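Local coordinates for Galactose/lactose metabolism regulatory protein GAL80 (Saccharomyces cerevisiae, PDB 3BTV), which represses the yeast galactose and lactose metabolic genes by binding the activator GAL4 and blocking its transcriptional activation when no inducing sugar is present, at residues I90-A96 with L119-E125; A135-Y139 with L409-R413; V147-I151 with F402-A408. The protein carries 1 engineered substitution. All coordinates share one frame; numbering follows the deposited sequence.

Interaction 1: I90-A96 with L119-E125; sequences IDMIVIA and LKYLFVE
Met92 runs out with CG anti to its backbone N (chi1 171°) and then bends at chi3 (-71°), which turns CE back over the start of the Tyr121 side chain, 3.3 Å from Tyr121 CB. The two residues are a bridge pair of neighbouring parallel strands, 92-95 and 121-125, joined through helix 102-112 as a right-handed beta-alpha-beta crossover of the Rossmann fold. Side chains alternate between the sheet's two faces. Met92, Val94, Tyr121 and Phe123 share the face packed by helix 363-380, where a flexible thioether can fit beside a ring and a slim valine leaves room for one: Val94 CG2 lies 4.0 Å from Phe123 CB, the two side chains pointing the same way. On the face of helix 102-112, branched aliphatic residues mesh. Leu122 CD1 reaches Ile95 CD1 at 3.5 Å, and Leu119 CD1 meets Ile93 CG1 at 3.7 Å with the side chains roughly at right angles. The buried backbone is satisfied by bonds passing back and forth, Ile93 N to Tyr121 O, Phe123 N to Ile93 O at 2.7 Å, and Ile95 N to Phe123 O. The polar ends find partners beyond the two strands: Asp91 with Arg22, the buried Tyr121 hydroxyl with His379 of helix 363-380, and Glu125 OE2 with Trp34 and His39. Where the strands begin, one carbonyl serves two donors: Asp91 O receives Lys120 N at 2.8 Å, nearly straight at 172°, and Tyr121 N at 3.1 Å, more bent, both donors lying in the carbonyl plane.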
loop_
_atom_site.group_PDB
_atom_site.type_symbol
_atom_site.label_atom_id
_atom_site.label_comp_id
_atom_site.label_asym_id
_atom_site.label_seq_id
_atom_site.Cartn_x
_atom_site.Cartn_y
_atom_site.Cartn_z
ATOM N N ILE B 90 -45.350 4.159 -16.418
ATOM C CA ILE B 90 -43.956 3.929 -16.043
ATOM C C ILE B 90 -43.741 2.629 -15.272
ATOM O O ILE B 90 -44.417 2.362 -14.278
ATOM C CB ILE B 90 -43.411 5.077 -15.172
ATOM C CG1 ILE B 90 -43.613 6.427 -15.861
ATOM C CG2 ILE B 90 -41.938 4.848 -14.860
ATOM C CD1 ILE B 90 -43.299 7.614 -14.968
ATOM N N ASP B 91 -42.776 1.834 -15.723
ATOM C CA ASP B 91 -42.443 0.571 -15.065
ATOM C C ASP B 91 -41.124 0.662 -14.301
ATOM O O ASP B 91 -40.977 0.101 -13.212
ATOM C CB ASP B 91 -42.352 -0.552 -16.092
ATOM C CG ASP B 91 -43.595 -0.659 -16.943
ATOM O OD1 ASP B 91 -44.698 -0.380 -16.425
ATOM O OD2 ASP B 91 -43.465 -1.029 -18.129
ATOM N N MET B 92 -40.159 1.358 -14.888
ATOM C CA MET B 92 -38.869 1.555 -14.246
ATOM C C MET B 92 -38.492 3.027 -14.198
ATOM O O MET B 92 -38.467 3.704 -15.226
ATOM C CB MET B 92 -37.776 0.772 -14.971
ATOM C CG MET B 92 -36.370 1.115 -14.475
ATOM S SD MET B 92 -35.037 0.170 -15.257
ATOM C CE MET B 92 -35.316 -1.440 -14.541
ATOM N N ILE B 93 -38.196 3.522 -13.001
ATOM C CA ILE B 93 -37.745 4.900 -12.853
ATOM C C ILE B 93 -36.228 4.937 -12.728
ATOM O O ILE B 93 -35.641 4.175 -11.958
ATOM C CB ILE B 93 -38.405 5.596 -11.645
ATOM C CG1 ILE B 93 -39.889 5.851 -11.933
ATOM C CG2 ILE B 93 -37.703 6.902 -11.330
ATOM C CD1 ILE B 93 -40.678 6.342 -10.734
ATOM N N VAL B 94 -35.600 5.806 -13.513
ATOM C CA VAL B 94 -34.157 5.991 -13.453
ATOM C C VAL B 94 -33.844 7.399 -12.969
ATOM O O VAL B 94 -34.340 8.373 -13.526
ATOM C CB VAL B 94 -33.501 5.790 -14.829
ATOM C CG1 VAL B 94 -31.987 5.859 -14.701
ATOM C CG2 VAL B 94 -33.918 4.460 -15.420
ATOM N N ILE B 95 -33.041 7.504 -11.919
ATOM C CA ILE B 95 -32.598 8.806 -11.433
ATOM C C ILE B 95 -31.130 9.009 -11.800
ATOM O O ILE B 95 -30.246 8.334 -11.266
ATOM C CB ILE B 95 -32.766 8.941 -9.914
ATOM C CG1 ILE B 95 -34.215 9.265 -9.561
ATOM C CG2 ILE B 95 -31.888 10.051 -9.380
ATOM C CD1 ILE B 95 -35.133 8.086 -9.630
ATOM N N ALA B 96 -30.874 9.929 -12.729
ATOM C CA ALA B 96 -29.504 10.225 -13.147
ATOM C C ALA B 96 -29.203 11.714 -12.987
ATOM O O ALA B 96 -28.893 12.415 -13.952
ATOM C CB ALA B 96 -29.263 9.764 -14.576
ATOM N N LEU B 119 -45.275 0.371 -11.272
ATOM C CA LEU B 119 -43.870 0.565 -10.924
ATOM C C LEU B 119 -43.259 -0.711 -10.363
ATOM O O LEU B 119 -43.747 -1.270 -9.381
ATOM C CB LEU B 119 -43.688 1.714 -9.928
ATOM C CG LEU B 119 -42.221 2.127 -9.742
ATOM C CD1 LEU B 119 -41.676 2.785 -11.002
ATOM C CD2 LEU B 119 -42.043 3.041 -8.545
ATOM N N LYS B 120 -42.184 -1.165 -10.996
ATOM C CA LYS B 120 -41.518 -2.394 -10.588
ATOM C C LYS B 120 -40.059 -2.146 -10.230
ATOM O O LYS B 120 -39.463 -2.901 -9.462
ATOM C CB LYS B 120 -41.590 -3.430 -11.712
ATOM C CG LYS B 120 -43.000 -3.797 -12.138
ATOM C CD LYS B 120 -43.738 -4.545 -11.041
ATOM C CE LYS B 120 -45.162 -4.891 -11.464
ATOM N NZ LYS B 120 -46.025 -3.685 -11.597
ATOM N N TYR B 121 -39.484 -1.088 -10.789
ATOM C CA TYR B 121 -38.053 -0.871 -10.662
ATOM C C TYR B 121 -37.658 0.557 -10.349
ATOM O O TYR B 121 -38.212 1.506 -10.906
ATOM C CB TYR B 121 -37.345 -1.306 -11.943
ATOM C CG TYR B 121 -37.578 -2.749 -12.314
ATOM C CD1 TYR B 121 -38.443 -3.090 -13.348
ATOM C CD2 TYR B 121 -36.937 -3.772 -11.629
ATOM C CE1 TYR B 121 -38.659 -4.414 -13.691
ATOM C CE2 TYR B 121 -37.147 -5.097 -11.963
ATOM C CZ TYR B 121 -38.008 -5.413 -12.992
ATOM O OH TYR B 121 -38.215 -6.733 -13.321
ATOM N N LEU B 122 -36.675 0.694 -9.466
ATOM C CA LEU B 122 -36.048 1.984 -9.213
ATOM C C LEU B 122 -34.544 1.876 -9.417
ATOM O O LEU B 122 -33.865 1.089 -8.752
ATOM C CB LEU B 122 -36.352 2.490 -7.805
ATOM C CG LEU B 122 -35.616 3.787 -7.453
ATOM C CD1 LEU B 122 -36.076 4.927 -8.371
ATOM C CD2 LEU B 122 -35.827 4.149 -5.984
ATOM N N PHE B 123 -34.030 2.674 -10.342
ATOM C CA PHE B 123 -32.629 2.612 -10.736
ATOM C C PHE B 123 -31.961 3.921 -10.328
ATOM O O PHE B 123 -32.349 4.991 -10.803
ATOM C CB PHE B 123 -32.563 2.437 -12.254
ATOM C CG PHE B 123 -31.190 2.129 -12.789
ATOM C CD1 PHE B 123 -31.029 1.744 -14.113
ATOM C CD2 PHE B 123 -30.071 2.223 -11.988
ATOM C CE1 PHE B 123 -29.775 1.457 -14.624
ATOM C CE2 PHE B 123 -28.810 1.933 -12.493
ATOM C CZ PHE B 123 -28.662 1.555 -13.810
ATOM N N VAL B 124 -30.966 3.839 -9.443
ATOM C CA VAL B 124 -30.252 5.031 -8.976
ATOM C C VAL B 124 -28.764 4.892 -9.215
ATOM O O VAL B 124 -28.214 3.801 -9.104
ATOM C CB VAL B 124 -30.513 5.312 -7.469
ATOM C CG1 VAL B 124 -29.830 6.605 -7.027
ATOM C CG2 VAL B 124 -32.022 5.399 -7.193
ATOM N N GLU B 125 -28.104 5.997 -9.538
ATOM C CA GLU B 125 -26.657 5.971 -9.708
ATOM C C GLU B 125 -25.917 6.040 -8.386
ATOM O O GLU B 125 -26.445 6.542 -7.398
ATOM C CB GLU B 125 -26.211 7.105 -10.620
ATOM C CG GLU B 125 -26.591 6.858 -12.060
ATOM C CD GLU B 125 -25.937 7.835 -12.995
ATOM O OE1 GLU B 125 -26.002 9.051 -12.703
ATOM O OE2 GLU B 125 -25.357 7.389 -14.013
#

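Interaction 2: A135-Y139 with L409-R413; sequences AESIY and LILHR
Ala135 CB sits over one face of the His412 imidazole, 4.0 Å from the ring centroid and 28° off its normal, a CH-pi contact in which a bare methyl lets the flat ring come close. Next to it, Leu409 points at the opposing helix and divides its two methyls between neighbours. CD1 lies against the aliphatic CG of Glu136 at 3.6 Å, the side chains crossing at about a right angle, while CD2 touches the base of the Tyr139 ring, 3.9 Å from Tyr139 CG, again nearly perpendicular. A branched leucine suits this place because it can meet both residues of the facing helix turn. Toward the partly exposed margin, Glu136 OE2 approaches the edge of the Arg413 guanidinium, near its plane; at 3.9 Å to Arg413 NE this salt bridge is long, and the carboxylate is turned 79° from the guanidinium. Arg413 is held more firmly by its NH1 bond to Ile433 O and a cation-pi contact with Tyr436. The two helix segments run antiparallel at 166°, their axes 10.5 Å apart, joining helix 132-143 of the Rossmann domain to helix 405-424, with helix 102-112 packed against Ser137 and Ile138 and the ring of Trp126 meeting that of His412.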
loop_
_atom_site.group_PDB
_atom_site.type_symbol
_atom_site.label_atom_id
_atom_site.label_comp_id
_atom_site.label_asym_id
_atom_site.label_seq_id
_atom_site.Cartn_x
_atom_site.Cartn_y
_atom_site.Cartn_z
ATOM N N ALA B 135 -28.692 7.658 3.033
ATOM C CA ALA B 135 -28.756 6.393 2.297
ATOM C C ALA B 135 -29.745 5.432 2.963
ATOM O O ALA B 135 -30.572 4.799 2.299
ATOM C CB ALA B 135 -27.360 5.754 2.182
ATOM N N GLU B 136 -29.661 5.341 4.284
ATOM C CA GLU B 136 -30.590 4.517 5.050
ATOM C C GLU B 136 -32.041 4.955 4.911
ATOM O O GLU B 136 -32.936 4.117 4.782
ATOM C CB GLU B 136 -30.163 4.434 6.516
ATOM C CG GLU B 136 -29.131 3.338 6.722
ATOM C CD GLU B 136 -28.354 3.471 8.012
ATOM O OE1 GLU B 136 -28.614 4.430 8.773
ATOM O OE2 GLU B 136 -27.479 2.610 8.258
ATOM N N SER B 137 -32.282 6.262 4.890
ATOM C CA SER B 137 -33.646 6.761 4.697
ATOM C C SER B 137 -34.182 6.357 3.343
ATOM O O SER B 137 -35.334 5.943 3.220
ATOM C CB SER B 137 -33.709 8.282 4.814
ATOM O OG SER B 137 -33.529 8.694 6.154
ATOM N N ILE B 138 -33.340 6.501 2.325
ATOM C CA ILE B 138 -33.735 6.163 0.969
ATOM C C ILE B 138 -33.989 4.665 0.862
ATOM O O ILE B 138 -34.982 4.242 0.260
ATOM C CB ILE B 138 -32.657 6.577 -0.057
ATOM C CG1 ILE B 138 -32.524 8.105 -0.091
ATOM C CG2 ILE B 138 -33.014 6.041 -1.441
ATOM C CD1 ILE B 138 -31.351 8.610 -0.901
ATOM N N TYR B 139 -33.094 3.861 1.434
ATOM C CA TYR B 139 -33.287 2.419 1.383
ATOM C C TYR B 139 -34.610 2.070 2.032
ATOM O O TYR B 139 -35.458 1.403 1.435
ATOM C CB TYR B 139 -32.153 1.631 2.058
ATOM C CG TYR B 139 -32.395 0.143 1.911
ATOM C CD1 TYR B 139 -32.119 -0.508 0.711
ATOM C CD2 TYR B 139 -32.959 -0.599 2.945
ATOM C CE1 TYR B 139 -32.373 -1.862 0.553
ATOM C CE2 TYR B 139 -33.212 -1.956 2.799
ATOM C CZ TYR B 139 -32.924 -2.578 1.598
ATOM O OH TYR B 139 -33.172 -3.921 1.443
ATOM N N LEU B 409 -26.139 0.366 0.039
ATOM C CA LEU B 409 -26.176 0.689 1.466
ATOM C C LEU B 409 -24.947 0.126 2.185
ATOM O O LEU B 409 -24.269 0.828 2.932
ATOM C CB LEU B 409 -27.469 0.152 2.082
ATOM C CG LEU B 409 -27.750 0.512 3.539
ATOM C CD1 LEU B 409 -27.762 2.018 3.712
ATOM C CD2 LEU B 409 -29.075 -0.105 3.968
ATOM N N ILE B 410 -24.644 -1.139 1.923
ATOM C CA ILE B 410 -23.480 -1.782 2.510
ATOM C C ILE B 410 -22.190 -1.026 2.143
ATOM O O ILE B 410 -21.310 -0.820 2.981
ATOM C CB ILE B 410 -23.410 -3.254 2.070
ATOM C CG1 ILE B 410 -24.555 -4.046 2.712
ATOM C CG2 ILE B 410 -22.032 -3.859 2.382
ATOM C CD1 ILE B 410 -24.864 -5.358 2.005
ATOM N N LEU B 411 -22.094 -0.588 0.898
ATOM C CA LEU B 411 -20.945 0.195 0.462
ATOM C C LEU B 411 -20.886 1.522 1.229
ATOM O O LEU B 411 -19.817 1.952 1.688
ATOM C CB LEU B 411 -21.027 0.452 -1.046
ATOM C CG LEU B 411 -19.813 1.123 -1.697
ATOM C CD1 LEU B 411 -18.526 0.440 -1.283
ATOM C CD2 LEU B 411 -19.965 1.113 -3.227
ATOM N N HIS B 412 -22.041 2.168 1.381
ATOM C CA HIS B 412 -22.093 3.390 2.175
ATOM C C HIS B 412 -21.599 3.162 3.606
ATOM O O HIS B 412 -20.917 4.015 4.166
ATOM C CB HIS B 412 -23.498 3.986 2.201
ATOM C CG HIS B 412 -23.730 5.017 1.144
ATOM N ND1 HIS B 412 -23.068 6.226 1.128
ATOM C CD2 HIS B 412 -24.550 5.022 0.066
ATOM C CE1 HIS B 412 -23.463 6.927 0.081
ATOM N NE2 HIS B 412 -24.360 6.218 -0.581
ATOM N N ARG B 413 -21.958 2.026 4.196
ATOM C CA ARG B 413 -21.502 1.718 5.553
ATOM C C ARG B 413 -20.000 1.612 5.581
ATOM O O ARG B 413 -19.355 2.027 6.548
ATOM C CB ARG B 413 -22.125 0.421 6.061
ATOM C CG ARG B 413 -23.622 0.545 6.352
ATOM C CD ARG B 413 -24.248 -0.783 6.765
ATOM N NE ARG B 413 -25.654 -0.613 7.131
ATOM C CZ ARG B 413 -26.471 -1.601 7.495
ATOM N NH1 ARG B 413 -26.037 -2.857 7.546
ATOM N NH2 ARG B 413 -27.730 -1.326 7.813
#

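Interaction 3: V147-I151 with F402-A408; sequences VQTII and FPTLMDA
Thr149 OG1 accepts Leu405 N at 2.8 Å, and around this bond strand 148-152 and the start of helix 405-424 are tightly joined. With chi1 at 73°, Thr149 holds its hydroxyl between the backbone N and carbonyl carbon, facing the first turn of the helix, while its methyl is left to pack on Leu405 CD2. Two residues on along the strand, Ile151 N bonds to Pro403 O at 3.0 Å, the donor standing 41° above the carbonyl plane. Ile151 fits closely here: CG2 presses on Pro403 CB, and CG1 meets the small Ala408 CB at 3.6 Å, alanine allowing the helix to lie near the strand. On the other side of the strand, the Phe402 ring receives Ile150 CG1, 3.3 Å from Phe402 CE2, while Thr149 O lies at the ring's edge and in its plane; helix 363-380 packs on the same phenyl. The fit is looser toward Gln148, whose CG lies 4.0 Å from Phe402 CZ, at the ring edge. No solvent side opens here, since every touching residue is buried. The helix start is also secured internally. Thr404 OG1 accepts Met406 N, and Thr404 N gives a 2.8 Å bond to the anti lone pair of Asp407 OD2, short polar side chains well suited to a helix N-terminus. Val393 O is a further partner of Thr404 OG1, and Asp407 is bonded to Gln395 and Gly396. Thr404, at the N-cap, and Asp407 form a capping box, which begins a C-terminal helix docked on the edge strand of the Rossmann sheet.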
loop_
_atom_site.group_PDB
_atom_site.type_symbol
_atom_site.label_atom_id
_atom_site.label_comp_id
_atom_site.label_asym_id
_atom_site.label_seq_id
_atom_site.Cartn_x
_atom_site.Cartn_y
_atom_site.Cartn_z
ATOM N N VAL B 147 -40.682 -1.929 -4.426
ATOM C CA VAL B 147 -40.070 -2.019 -5.754
ATOM C C VAL B 147 -38.706 -2.682 -5.702
ATOM O O VAL B 147 -38.003 -2.611 -4.691
ATOM C CB VAL B 147 -39.910 -0.633 -6.409
ATOM C CG1 VAL B 147 -41.286 -0.029 -6.724
ATOM C CG2 VAL B 147 -39.114 0.294 -5.496
ATOM N N GLN B 148 -38.334 -3.341 -6.793
ATOM C CA GLN B 148 -36.981 -3.853 -6.919
ATOM C C GLN B 148 -36.069 -2.684 -7.243
ATOM O O GLN B 148 -36.396 -1.852 -8.097
ATOM C CB GLN B 148 -36.882 -4.902 -8.022
ATOM C CG GLN B 148 -35.457 -5.330 -8.311
ATOM C CD GLN B 148 -34.859 -6.150 -7.190
ATOM O OE1 GLN B 148 -33.900 -5.733 -6.533
ATOM N NE2 GLN B 148 -35.426 -7.325 -6.961
ATOM N N THR B 149 -34.930 -2.617 -6.560
ATOM C CA THR B 149 -34.016 -1.502 -6.747
ATOM C C THR B 149 -32.733 -1.918 -7.459
ATOM O O THR B 149 -32.285 -3.063 -7.358
ATOM C CB THR B 149 -33.651 -0.827 -5.407
ATOM O OG1 THR B 149 -32.769 -1.674 -4.664
ATOM C CG2 THR B 149 -34.904 -0.538 -4.578
ATOM N N ILE B 150 -32.152 -0.973 -8.189
ATOM C CA ILE B 150 -30.864 -1.172 -8.838
ATOM C C ILE B 150 -29.955 0.006 -8.498
ATOM O O ILE B 150 -30.399 1.154 -8.501
ATOM C CB ILE B 150 -31.015 -1.275 -10.373
ATOM C CG1 ILE B 150 -32.087 -2.300 -10.754
ATOM C CG2 ILE B 150 -29.684 -1.629 -11.043
ATOM C CD1 ILE B 150 -33.363 -1.700 -11.383
ATOM N N ILE B 151 -28.693 -0.274 -8.185
ATOM C CA ILE B 151 -27.699 0.784 -8.038
ATOM C C ILE B 151 -26.705 0.662 -9.190
ATOM O O ILE B 151 -26.329 -0.444 -9.570
ATOM C CB ILE B 151 -26.939 0.707 -6.681
ATOM C CG1 ILE B 151 -26.054 1.943 -6.471
ATOM C CG2 ILE B 151 -26.088 -0.553 -6.588
ATOM C CD1 ILE B 151 -26.857 3.216 -6.103
ATOM N N PHE B 402 -28.016 -8.210 -10.514
ATOM C CA PHE B 402 -27.435 -6.888 -10.608
ATOM C C PHE B 402 -27.499 -6.315 -9.204
ATOM O O PHE B 402 -28.349 -6.730 -8.408
ATOM C CB PHE B 402 -28.271 -6.030 -11.553
ATOM C CG PHE B 402 -29.749 -6.127 -11.299
ATOM C CD1 PHE B 402 -30.546 -6.949 -12.080
ATOM C CD2 PHE B 402 -30.341 -5.413 -10.264
ATOM C CE1 PHE B 402 -31.907 -7.042 -11.840
ATOM C CE2 PHE B 402 -31.699 -5.502 -10.026
ATOM C CZ PHE B 402 -32.481 -6.315 -10.817
ATOM N N PRO B 403 -26.609 -5.361 -8.896
ATOM C CA PRO B 403 -26.536 -4.804 -7.545
ATOM C C PRO B 403 -27.739 -3.915 -7.280
ATOM O O PRO B 403 -28.241 -3.250 -8.188
ATOM C CB PRO B 403 -25.265 -3.941 -7.574
ATOM C CG PRO B 403 -24.815 -3.898 -8.993
ATOM C CD PRO B 403 -25.793 -4.598 -9.854
ATOM N N THR B 404 -28.178 -3.900 -6.030
ATOM C CA THR B 404 -29.373 -3.187 -5.638
ATOM C C THR B 404 -29.012 -2.093 -4.650
ATOM O O THR B 404 -27.851 -1.922 -4.289
ATOM C CB THR B 404 -30.341 -4.136 -4.925
ATOM O OG1 THR B 404 -29.805 -4.469 -3.636
ATOM C CG2 THR B 404 -30.511 -5.407 -5.728
ATOM N N LEU B 405 -30.023 -1.369 -4.186
ATOM C CA LEU B 405 -29.812 -0.352 -3.165
ATOM C C LEU B 405 -29.252 -0.935 -1.855
ATOM O O LEU B 405 -28.628 -0.220 -1.069
ATOM C CB LEU B 405 -31.105 0.428 -2.915
ATOM C CG LEU B 405 -31.224 1.779 -3.632
ATOM C CD1 LEU B 405 -30.589 1.766 -5.026
ATOM C CD2 LEU B 405 -32.678 2.221 -3.698
ATOM N N MET B 406 -29.465 -2.227 -1.619
ATOM C CA MET B 406 -28.862 -2.850 -0.447
ATOM C C MET B 406 -27.347 -2.974 -0.616
ATOM O O MET B 406 -26.582 -2.762 0.324
ATOM C CB MET B 406 -29.458 -4.227 -0.182
ATOM C CG MET B 406 -28.762 -4.933 0.972
ATOM S SD MET B 406 -28.814 -3.928 2.474
ATOM C CE MET B 406 -30.488 -4.147 2.989
ATOM N N ASP B 407 -26.915 -3.340 -1.815
ATOM C CA ASP B 407 -25.489 -3.359 -2.119
ATOM C C ASP B 407 -24.924 -1.949 -1.962
ATOM O O ASP B 407 -23.836 -1.763 -1.433
ATOM C CB ASP B 407 -25.248 -3.900 -3.528
ATOM C CG ASP B 407 -25.654 -5.361 -3.668
ATOM O OD1 ASP B 407 -25.031 -6.222 -3.012
ATOM O OD2 ASP B 407 -26.602 -5.652 -4.433
ATOM N N ALA B 408 -25.674 -0.952 -2.416
ATOM C CA ALA B 408 -25.278 0.444 -2.227
ATOM C C ALA B 408 -25.148 0.778 -0.744
ATOM O O ALA B 408 -24.177 1.396 -0.319
ATOM C CB ALA B 408 -26.292 1.389 -2.887
#

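Overall arrangement
Interactions 1 and 3 are neighbours at one edge of the six-stranded parallel sheet, and interaction 2 lies among the helices beside it. Interaction 1 joins strands 92-95 and 121-125; strand 148-152 of interaction 3 comes next, and Leu122 O with Ile150 N, and Val124 N with Ile150 O, probably bond across that border, the centres 11 Å apart. Interactions 2 and 3 both use helix 405-424, their centres 10 Å apart, and meet where Tyr139 packs on Leu405 and Met406. Interactions 1 and 2 do not touch, with centres about 17 Å apart. Along the chain, interaction 1 closes first, and interaction 3 is nested inside interaction 2. A late helix thus returns past the beta-rich C-terminal part to clasp the Rossmann domain.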